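Rhamnonate dehydratase (PDB 3FXG) probably catalyses the magnesium-dependent dehydration of rhamnonate, as a sugar-acid dehydratase of the enolase superfamily. Local coordinates at residues I136-W141 and P297-L302; F80-G85 and G328-H333. All coordinates share one frame; numbering follows the deposited sequence.

Interaction 1. Residues I136-W141 and P297-L302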
loop_
_atom_site.group_PDB
_atom_site.type_symbol
_atom_site.label_atom_id
_atom_site.label_comp_id
_atom_site.label_asym_id
_atom_site.label_seq_id
_atom_site.Cartn_x
_atom_site.Cartn_y
_atom_site.Cartn_z
ATOM N N ILE A 136 -15.794 -8.208 -37.722
ATOM C CA ILE A 136 -14.925 -8.093 -38.887
ATOM C C ILE A 136 -13.709 -8.997 -38.695
ATOM O O ILE A 136 -13.291 -9.700 -39.618
ATOM C CB ILE A 136 -14.455 -6.634 -39.094
ATOM C CG1 ILE A 136 -15.639 -5.769 -39.534
ATOM C CG2 ILE A 136 -13.329 -6.585 -40.122
ATOM C CD1 ILE A 136 -15.329 -4.275 -39.600
ATOM N N ASP A 137 -13.149 -8.976 -37.488
ATOM C CA ASP A 137 -11.988 -9.797 -37.167
ATOM C C ASP A 137 -12.327 -11.275 -37.314
ATOM O O ASP A 137 -11.545 -12.038 -37.872
ATOM C CB ASP A 137 -11.517 -9.520 -35.735
ATOM C CG ASP A 137 -10.254 -10.286 -35.375
ATOM O OD1 ASP A 137 -9.179 -9.972 -35.934
ATOM O OD2 ASP A 137 -10.332 -11.205 -34.534
ATOM N N LEU A 138 -13.491 -11.677 -36.807
ATOM C CA LEU A 138 -13.916 -13.069 -36.898
ATOM C C LEU A 138 -14.092 -13.478 -38.361
ATOM O O LEU A 138 -13.763 -14.602 -38.741
ATOM C CB LEU A 138 -15.222 -13.281 -36.119
ATOM C CG LEU A 138 -15.090 -13.214 -34.588
ATOM C CD1 LEU A 138 -16.468 -13.248 -33.930
ATOM C CD2 LEU A 138 -14.241 -14.382 -34.101
ATOM N N ALA A 139 -14.602 -12.566 -39.185
ATOM C CA ALA A 139 -14.777 -12.858 -40.606
ATOM C C ALA A 139 -13.401 -13.047 -41.239
ATOM O O ALA A 139 -13.230 -13.862 -42.142
ATOM C CB ALA A 139 -15.531 -11.719 -41.299
ATOM N N LEU A 140 -12.419 -12.290 -40.760
ATOM C CA LEU A 140 -11.062 -12.406 -41.274
ATOM C C LEU A 140 -10.515 -13.787 -40.938
ATOM O O LEU A 140 -9.912 -14.444 -41.788
ATOM C CB LEU A 140 -10.157 -11.324 -40.671
ATOM C CG LEU A 140 -10.274 -9.914 -41.254
ATOM C CD1 LEU A 140 -9.418 -8.951 -40.440
ATOM C CD2 LEU A 140 -9.824 -9.920 -42.717
ATOM N N TRP A 141 -10.729 -14.235 -39.702
ATOM C CA TRP A 141 -10.243 -15.551 -39.304
ATOM C C TRP A 141 -10.940 -16.659 -40.081
ATOM O O TRP A 141 -10.307 -17.645 -40.451
ATOM C CB TRP A 141 -10.416 -15.764 -37.797
ATOM C CG TRP A 141 -9.312 -15.118 -37.001
ATOM C CD1 TRP A 141 -9.364 -13.929 -36.329
ATOM C CD2 TRP A 141 -7.982 -15.618 -36.830
ATOM N NE1 TRP A 141 -8.146 -13.659 -35.746
ATOM C CE2 TRP A 141 -7.280 -14.679 -36.039
ATOM C CE3 TRP A 141 -7.313 -16.768 -37.269
ATOM C CZ2 TRP A 141 -5.942 -14.858 -35.676
ATOM C CZ3 TRP A 141 -5.982 -16.947 -36.909
ATOM C CH2 TRP A 141 -5.311 -15.993 -36.118
ATOM N N PRO A 297 -15.117 -12.910 -21.389
ATOM C CA PRO A 297 -15.402 -12.012 -22.508
ATOM C C PRO A 297 -16.269 -12.696 -23.555
ATOM O O PRO A 297 -16.302 -13.926 -23.633
ATOM C CB PRO A 297 -14.013 -11.698 -23.053
ATOM C CG PRO A 297 -13.285 -12.979 -22.827
ATOM C CD PRO A 297 -13.715 -13.359 -21.418
ATOM N N ASP A 298 -16.981 -11.897 -24.343
ATOM C CA ASP A 298 -17.793 -12.425 -25.432
ATOM C C ASP A 298 -16.932 -12.126 -26.655
ATOM O O ASP A 298 -16.577 -10.973 -26.897
ATOM C CB ASP A 298 -19.136 -11.692 -25.532
ATOM C CG ASP A 298 -20.034 -12.275 -26.608
ATOM O OD1 ASP A 298 -19.634 -12.260 -27.791
ATOM O OD2 ASP A 298 -21.138 -12.756 -26.276
ATOM N N VAL A 299 -16.577 -13.162 -27.408
ATOM C CA VAL A 299 -15.714 -12.998 -28.570
ATOM C C VAL A 299 -16.272 -12.070 -29.641
ATOM O O VAL A 299 -15.514 -11.470 -30.401
ATOM C CB VAL A 299 -15.379 -14.361 -29.213
ATOM C CG1 VAL A 299 -16.613 -14.956 -29.845
ATOM C CG2 VAL A 299 -14.269 -14.192 -30.240
HETATM N N MSE A 300 -17.594 -11.952 -29.705
HETATM C CA MSE A 300 -18.217 -11.082 -30.694
HETATM C C MSE A 300 -18.328 -9.644 -30.201
HETATM O O MSE A 300 -18.756 -8.763 -30.947
HETATM C CB MSE A 300 -19.613 -11.601 -31.057
HETATM C CG MSE A 300 -19.619 -12.894 -31.869
HETATM SE SE MSE A 300 -21.422 -13.572 -32.142
HETATM C CE MSE A 300 -21.664 -14.356 -30.405
ATOM N N TRP A 301 -17.929 -9.396 -28.955
ATOM C CA TRP A 301 -18.041 -8.056 -28.393
ATOM C C TRP A 301 -16.740 -7.377 -27.956
ATOM O O TRP A 301 -16.556 -6.182 -28.207
ATOM C CB TRP A 301 -18.992 -8.062 -27.187
ATOM C CG TRP A 301 -20.344 -8.703 -27.408
ATOM C CD1 TRP A 301 -20.920 -9.029 -28.603
ATOM C CD2 TRP A 301 -21.299 -9.058 -26.394
ATOM N NE1 TRP A 301 -22.174 -9.562 -28.398
ATOM C CE2 TRP A 301 -22.432 -9.590 -27.052
ATOM C CE3 TRP A 301 -21.308 -8.976 -24.993
ATOM C CZ2 TRP A 301 -23.565 -10.039 -26.357
ATOM C CZ3 TRP A 301 -22.433 -9.425 -24.299
ATOM C CH2 TRP A 301 -23.547 -9.949 -24.986
ATOM N N LEU A 302 -15.848 -8.129 -27.308
ATOM C CA LEU A 302 -14.603 -7.569 -26.764
ATOM C C LEU A 302 -13.583 -6.986 -27.734
ATOM O O LEU A 302 -12.746 -6.172 -27.330
ATOM C CB LEU A 302 -13.882 -8.604 -25.886
ATOM C CG LEU A 302 -12.768 -9.414 -26.568
ATOM C CD1 LEU A 302 -11.815 -9.979 -25.521
ATOM C CD2 LEU A 302 -13.377 -10.519 -27.413
#
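Leu138 reaches from its helix with both methyls and rests on the turn made by Val299 and Met300. Its CD2 meets CG2 of Val299 at 3.9 Å, the two side chains slanting past each other, while the other branch, CD1, lies 3.8 Å from CG of Met300, a selenomethionine whose chain runs nearly at a right angle to the leucine. Met300 touches with the root of its side chain: beyond CG the chain leads off, bending at chi3 (-78°), and SE takes no part. The contact between the segments is wholly apolar and buried. Behind it, Asp298 shapes the turn. Its OD1 accepts from N of Met300 at 2.8 Å, closing an Asx turn, and its backbone O takes the N-H groups of both Trp301 and Leu302. The second carboxylate oxygen, OD2, is held by Tyr28 and His325 and lies 3.5 Å above the plane of the Trp301 ring, over its centre. The contact thus joins helix 128-148 of the N-terminal part of the chain to the loop between strand 294-295 and helix 305-316 of the barrel domain; Tyr330 of helix 329-335 packs on all three touching residues, and Leu308 of helix 305-316 on Val299.

Interaction 2. Residues F80-G85 and G328-H333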
loop_
_atom_site.group_PDB
_atom_site.type_symbol
_atom_site.label_atom_id
_atom_site.label_comp_id
_atom_site.label_asym_id
_atom_site.label_seq_id
_atom_site.Cartn_x
_atom_site.Cartn_y
_atom_site.Cartn_z
ATOM N N PHE A 80 -16.828 -15.134 -43.373
ATOM C CA PHE A 80 -17.911 -14.359 -42.790
ATOM C C PHE A 80 -18.110 -14.643 -41.307
ATOM O O PHE A 80 -17.574 -15.610 -40.766
ATOM C CB PHE A 80 -19.218 -14.607 -43.564
ATOM C CG PHE A 80 -19.600 -16.059 -43.673
ATOM C CD1 PHE A 80 -20.080 -16.756 -42.570
ATOM C CD2 PHE A 80 -19.484 -16.728 -44.889
ATOM C CE1 PHE A 80 -20.442 -18.103 -42.673
ATOM C CE2 PHE A 80 -19.841 -18.076 -45.002
ATOM C CZ PHE A 80 -20.322 -18.761 -43.890
ATOM N N ALA A 81 -18.875 -13.778 -40.654
ATOM C CA ALA A 81 -19.164 -13.922 -39.233
ATOM C C ALA A 81 -20.396 -13.098 -38.896
ATOM O O ALA A 81 -20.733 -12.151 -39.607
ATOM C CB ALA A 81 -17.975 -13.453 -38.406
ATOM N N THR A 82 -21.071 -13.462 -37.812
ATOM C CA THR A 82 -22.268 -12.751 -37.395
ATOM C C THR A 82 -22.094 -12.223 -35.976
ATOM O O THR A 82 -21.211 -12.668 -35.238
ATOM C CB THR A 82 -23.509 -13.679 -37.452
ATOM O OG1 THR A 82 -24.694 -12.922 -37.177
ATOM C CG2 THR A 82 -23.384 -14.801 -36.428
ATOM N N GLY A 83 -22.936 -11.267 -35.604
ATOM C CA GLY A 83 -22.875 -10.691 -34.275
ATOM C C GLY A 83 -24.057 -9.772 -34.065
ATOM O O GLY A 83 -24.886 -9.612 -34.960
ATOM N N PHE A 84 -24.157 -9.174 -32.884
ATOM C CA PHE A 84 -25.255 -8.259 -32.621
ATOM C C PHE A 84 -24.733 -6.870 -32.968
ATOM O O PHE A 84 -23.532 -6.624 -32.899
ATOM C CB PHE A 84 -25.704 -8.362 -31.151
ATOM C CG PHE A 84 -24.984 -7.434 -30.207
ATOM C CD1 PHE A 84 -23.595 -7.425 -30.121
ATOM C CD2 PHE A 84 -25.709 -6.585 -29.374
ATOM C CE1 PHE A 84 -22.940 -6.587 -29.218
ATOM C CE2 PHE A 84 -25.062 -5.743 -28.468
ATOM C CZ PHE A 84 -23.673 -5.745 -28.390
ATOM N N GLY A 85 -25.626 -5.973 -33.368
ATOM C CA GLY A 85 -25.206 -4.633 -33.737
ATOM C C GLY A 85 -26.150 -4.057 -34.772
ATOM O O GLY A 85 -26.332 -2.847 -34.857
ATOM N N GLY A 328 -20.888 -19.521 -29.386
ATOM C CA GLY A 328 -20.860 -20.605 -30.358
ATOM C C GLY A 328 -19.477 -20.981 -30.879
ATOM O O GLY A 328 -18.500 -20.904 -30.138
ATOM N N PRO A 329 -19.360 -21.401 -32.151
ATOM C CA PRO A 329 -18.078 -21.789 -32.757
ATOM C C PRO A 329 -16.946 -20.774 -32.584
ATOM O O PRO A 329 -15.775 -21.149 -32.507
ATOM C CB PRO A 329 -18.445 -22.004 -34.218
ATOM C CG PRO A 329 -19.838 -22.556 -34.115
ATOM C CD PRO A 329 -20.471 -21.635 -33.093
ATOM N N TYR A 330 -17.285 -19.492 -32.531
ATOM C CA TYR A 330 -16.260 -18.468 -32.358
ATOM C C TYR A 330 -15.562 -18.674 -31.019
ATOM O O TYR A 330 -14.386 -18.342 -30.861
ATOM C CB TYR A 330 -16.883 -17.074 -32.428
ATOM C CG TYR A 330 -17.674 -16.854 -33.694
ATOM C CD1 TYR A 330 -17.139 -17.197 -34.936
ATOM C CD2 TYR A 330 -18.967 -16.335 -33.653
ATOM C CE1 TYR A 330 -17.873 -17.033 -36.107
ATOM C CE2 TYR A 330 -19.710 -16.166 -34.819
ATOM C CZ TYR A 330 -19.157 -16.520 -36.040
ATOM O OH TYR A 330 -19.889 -16.379 -37.193
ATOM N N SER A 331 -16.292 -19.224 -30.054
ATOM C CA SER A 331 -15.718 -19.491 -28.746
ATOM C C SER A 331 -15.192 -20.923 -28.668
ATOM O O SER A 331 -14.192 -21.181 -28.000
ATOM C CB SER A 331 -16.752 -19.242 -27.644
ATOM O OG SER A 331 -17.971 -19.906 -27.925
ATOM N N TYR A 332 -15.842 -21.855 -29.362
ATOM C CA TYR A 332 -15.391 -23.245 -29.328
ATOM C C TYR A 332 -13.958 -23.376 -29.834
ATOM O O TYR A 332 -13.129 -24.032 -29.206
ATOM C CB TYR A 332 -16.303 -24.149 -30.172
ATOM C CG TYR A 332 -17.773 -24.039 -29.832
ATOM C CD1 TYR A 332 -18.189 -23.565 -28.588
ATOM C CD2 TYR A 332 -18.753 -24.405 -30.759
ATOM C CE1 TYR A 332 -19.536 -23.454 -28.275
ATOM C CE2 TYR A 332 -20.107 -24.299 -30.452
ATOM C CZ TYR A 332 -20.488 -23.820 -29.209
ATOM O OH TYR A 332 -21.819 -23.691 -28.895
ATOM N N HIS A 333 -13.667 -22.747 -30.968
ATOM C CA HIS A 333 -12.329 -22.828 -31.538
ATOM C C HIS A 333 -11.286 -22.217 -30.615
ATOM O O HIS A 333 -10.134 -22.646 -30.593
ATOM C CB HIS A 333 -12.286 -22.144 -32.907
ATOM C CG HIS A 333 -12.830 -22.987 -34.021
ATOM N ND1 HIS A 333 -14.174 -23.256 -34.167
ATOM C CD2 HIS A 333 -12.208 -23.610 -35.050
ATOM C CE1 HIS A 333 -14.358 -24.004 -35.241
ATOM N NE2 HIS A 333 -13.181 -24.233 -35.795
HETATM O O HOH W 1 -18.613 -17.664 -39.329
#
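Phe80 meets Tyr330 through a water: its backbone O accepts from the water at 2.7 Å, and the same water is hydrogen-bonded to Tyr330 OH at 2.8 Å, lying at the edge of the tyrosine ring and in its plane. The Phe80 ring has a separate partner in Lys146, a cation-pi contact. At Ala81 the phenol comes close to the strand itself, with OH 3.3 Å from the alanine CA, and the CB methyl approaches the ring obliquely, 4.0 Å from CZ. Thr82 provides the direct bond, its backbone N donating to Tyr330 OH over 3.2 Å with an N-H...O angle of 149°. The hydroxyl is therefore joined both to the strand amide and to the water, which help to fix where the ring ends. The threonine side chain crosses the tyrosine at about a right angle and offers only CG2, 3.9 Å from OH; chi1 of -174° sets OG1 anti to the backbone N, where Phe67 O and Gly26 N bind it. Thr82 O is buried beside the ring, 3.8 Å from CE2, and has no hydrogen-bonding partner.

Tyr330 can span the gap because it stands in the first turn of its helix and points at the strand; the axes of strand segment 80-84 and helix segment 329-333 come within 11.3 Å of each other. Gly328 occupies the N-cap position, and its O accepts from N of Ser331 and of Tyr332; Pro329 O takes both N and ND1 of His333, from opposite faces of the carbonyl plane. Phe385 meets the Tyr330 ring edge-to-face. This is an interdomain contact of the enolase-superfamily architecture: strand 78-84, bordering the N-terminal domain's antiparallel sheet within this chain, faces helix 329-335 of the C-terminal barrel domain.

Both contacts are buried, their centres about 7 Å apart, and both join the N-terminal part of the chain to the C-terminal barrel domain, though through different elements: interaction 1 pairs a helix with a loop, interaction 2 a strand edge with the start of a helix. They form one continuous interface. Val299 CG1 packs 3.4 Å from CB of Tyr330, and on the N-terminal side Ala81 CB lies 3.6 Å from N of Ala139. Interaction 1 is purely aliphatic, whereas interaction 2 adds a phenol hydroxyl, a strand amide and a bound water. Trp301 and Phe84 also bring their rings together, planes at about 45°.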